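PDB 6ZHK: adenosylmethionine-8-amino-7-oxononanoate aminotransferase from Methanocaldococcus jannaschii, which probably catalyses transfer of an amino group from S-adenosyl-L-methionine to 7-keto-8-aminopelargonic acid in biotin biosynthesis, using pyridoxal 5'-phosphate as cofactor. Local coordinates for residues D295-L299 with A311-T316. Sequence-based numbering, arbitrary orientation.
Sequences DILCL and AATLTT
D295 OD1 is gripped by K293 NZ, in a salt bridge, and by a water that donates to it and also lies 2.7 Å from T316 OG1, while OD2 takes F265 N of the neighbouring strand 265-268. OG1 of T316, set between its own N and carbonyl carbon (chi1 61°), accepts I319 N as N-cap of helix 317-321; threonine suits because its short hydroxyl can fold back to the first turn. Strands 296-299 and 311-315 run antiparallel: L314 N reaches L297 O at 2.8 Å and L297 N returns to L314 O, both acceptors being met in the carbonyl plane. In the next hydrogen-bonded pair, A312 N stands above the plane of the L299 carbonyl. On the face carrying I296, C298, T313 and T315, which packs on helix 122-140, the methyls I296 CG2 and T313 CG2 press unusually close, 3.4 Å apart. T313 OG1 stands beside the backbone N (chi1 -54°) and bonds A125 O, which puts CG2 anti to that N, facing I296. T315, which also packs on W22 of the second subunit, brings CG2 to 4.2 Å from I296 CG1 and bonds T316 O through OG1; an alanine here would probably leave that carbonyl without this partner and I296 less closely flanked. L297, L299 and L314, with small A312 opposite L299, make the other face, L299 CD1 meeting L314 CD1 at 4.2 Å, with L314 near the bound magnesium. The hairpin loop carries K301, probably the Schiff-base lysine for pyridoxal phosphate and here unmodified, and strand 311-315 is the antiparallel member of the seven-stranded sheet typical of fold-type I aminotransferases.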
ATOM      1  N   ASP A 295      16.053   7.180  14.102  1.00 13.59           N
ATOM      2  CA  ASP A 295      15.033   6.789  15.051  1.00 13.96           C
ATOM      3  C   ASP A 295      14.005   5.890  14.405  1.00 15.50           C
ATOM      4  O   ASP A 295      13.437   5.017  15.063  1.00 13.23           O
ATOM      5  CB  ASP A 295      14.295   8.032  15.570  1.00 16.49           C
ATOM      6  CG  ASP A 295      15.281   8.937  16.265  1.00 19.18           C
ATOM      7  OD1 ASP A 295      15.674   8.557  17.402  1.00 21.33           O
ATOM      8  OD2 ASP A 295      15.705   9.937  15.640  1.00 16.70           O
ATOM      9  N   ILE A 296      13.809   6.081  13.116  1.00 12.28           N
ATOM     10  CA  ILE A 296      12.845   5.263  12.394  1.00 12.47           C
ATOM     11  C   ILE A 296      13.483   4.929  11.048  1.00 13.04           C
ATOM     12  O   ILE A 296      14.042   5.790  10.416  1.00 16.53           O
ATOM     13  CB  ILE A 296      11.517   6.014  12.162  1.00 12.90           C
ATOM     14  CG1 ILE A 296      10.921   6.593  13.446  1.00 13.04           C
ATOM     15  CG2 ILE A 296      10.524   5.143  11.411  1.00 12.13           C
ATOM     16  CD1 ILE A 296       9.498   7.171  13.217  1.00 14.31           C
ATOM     17  N   LEU A 297      13.403   3.667  10.646  1.00 13.18           N
ATOM     18  CA  LEU A 297      13.971   3.089   9.429  1.00 12.04           C
ATOM     19  C   LEU A 297      12.799   2.531   8.612  1.00 12.23           C
ATOM     20  O   LEU A 297      12.074   1.693   9.131  1.00 13.26           O
ATOM     21  CB  LEU A 297      14.922   1.946   9.817  1.00 12.66           C
ATOM     22  CG  LEU A 297      15.490   1.135   8.616  1.00 12.61           C
ATOM     23  CD1 LEU A 297      16.334   2.078   7.741  1.00 12.94           C
ATOM     24  CD2 LEU A 297      16.295  -0.070   9.108  1.00 12.20           C
ATOM     25  N   CYS A 298      12.700   2.910   7.315  1.00 12.12           N
ATOM     26  CA  CYS A 298      11.667   2.385   6.437  1.00 11.96           C
ATOM     27  C   CYS A 298      12.303   1.399   5.450  1.00 12.98           C
ATOM     28  O   CYS A 298      13.335   1.703   4.890  1.00 13.33           O
ATOM     29  CB  CYS A 298      11.009   3.495   5.641  1.00 12.70           C
ATOM     30  SG  CYS A 298      10.249   4.684   6.791  1.00 17.70           S
ATOM     31  N   LEU A 299      11.694   0.213   5.276  1.00 12.97           N
ATOM     32  CA  LEU A 299      12.177  -0.845   4.375  1.00 13.13           C
ATOM     33  C   LEU A 299      11.052  -1.288   3.440  1.00 15.09           C
ATOM     34  O   LEU A 299       9.878  -1.120   3.724  1.00 14.88           O
ATOM     35  CB  LEU A 299      12.592  -2.045   5.211  1.00 12.21           C
ATOM     36  CG  LEU A 299      13.665  -1.764   6.273  1.00 12.85           C
ATOM     37  CD1 LEU A 299      13.955  -3.005   7.103  1.00 12.78           C
ATOM     38  CD2 LEU A 299      14.932  -1.277   5.578  1.00 13.08           C
ATOM     39  N   ALA A 311       6.401  -4.141   3.202  1.00 15.17           N
ATOM     40  CA  ALA A 311       7.247  -3.087   3.719  1.00 15.22           C
ATOM     41  C   ALA A 311       7.228  -3.125   5.247  1.00 13.70           C
ATOM     42  O   ALA A 311       6.421  -3.828   5.859  1.00 14.94           O
ATOM     43  CB  ALA A 311       6.831  -1.779   3.139  1.00 13.52           C
ATOM     44  N   ALA A 312       8.202  -2.441   5.865  1.00 14.35           N
ATOM     45  CA  ALA A 312       8.245  -2.360   7.328  1.00 15.11           C
ATOM     46  C   ALA A 312       8.763  -0.999   7.780  1.00 14.80           C
ATOM     47  O   ALA A 312       9.615  -0.378   7.112  1.00 13.71           O
ATOM     48  CB  ALA A 312       9.195  -3.444   7.827  1.00 14.90           C
ATOM     49  N   THR A 313       8.238  -0.523   8.915  1.00 14.76           N
ATOM     50  CA  THR A 313       8.788   0.671   9.534  1.00 13.12           C
ATOM     51  C   THR A 313       9.325   0.241  10.900  1.00 13.22           C
ATOM     52  O   THR A 313       8.585  -0.248  11.734  1.00 12.25           O
ATOM     53  CB  THR A 313       7.650   1.699   9.730  1.00 15.29           C
ATOM     54  OG1 THR A 313       7.019   1.904   8.453  1.00 13.92           O
ATOM     55  CG2 THR A 313       8.159   3.004  10.304  1.00 13.77           C
ATOM     56  N   LEU A 314      10.626   0.374  11.102  1.00 13.57           N
ATOM     57  CA  LEU A 314      11.204  -0.036  12.363  1.00 13.91           C
ATOM     58  C   LEU A 314      11.497   1.214  13.217  1.00 15.59           C
ATOM     59  O   LEU A 314      11.963   2.223  12.692  1.00 13.87           O
ATOM     60  CB  LEU A 314      12.532  -0.760  12.040  1.00 16.77           C
ATOM     61  CG  LEU A 314      12.371  -2.257  11.866  1.00 17.41           C
ATOM     62  CD1 LEU A 314      11.595  -2.623  10.589  1.00 20.76           C
ATOM     63  CD2 LEU A 314      13.680  -3.014  12.083  1.00 24.16           C
ATOM     64  N   THR A 315      11.290   1.119  14.541  1.00 13.88           N
ATOM     65  CA  THR A 315      11.498   2.253  15.442  1.00 14.69           C
ATOM     66  C   THR A 315      12.230   1.783  16.718  1.00 14.58           C
ATOM     67  O   THR A 315      12.419   0.569  16.953  1.00 12.95           O
ATOM     68  CB  THR A 315      10.179   2.934  15.865  1.00 15.18           C
ATOM     69  OG1 THR A 315       9.565   2.098  16.842  1.00 16.77           O
ATOM     70  CG2 THR A 315       9.152   3.033  14.757  1.00 16.77           C
ATOM     71  N   THR A 316      12.639   2.782  17.495  1.00 16.85           N
ATOM     72  CA  THR A 316      13.244   2.666  18.809  1.00 15.93           C
ATOM     73  C   THR A 316      12.144   2.368  19.811  1.00 17.10           C
ATOM     74  O   THR A 316      10.973   2.582  19.507  1.00 16.28           O
ATOM     75  CB  THR A 316      13.948   3.966  19.197  1.00 16.47           C
ATOM     76  OG1 THR A 316      12.919   4.970  19.224  1.00 16.61           O
ATOM     77  CG2 THR A 316      15.051   4.305  18.216  1.00 15.75           C
TER
HETATM   78  O   HOH W   1      14.011   7.383  19.361  1.00 19.74           O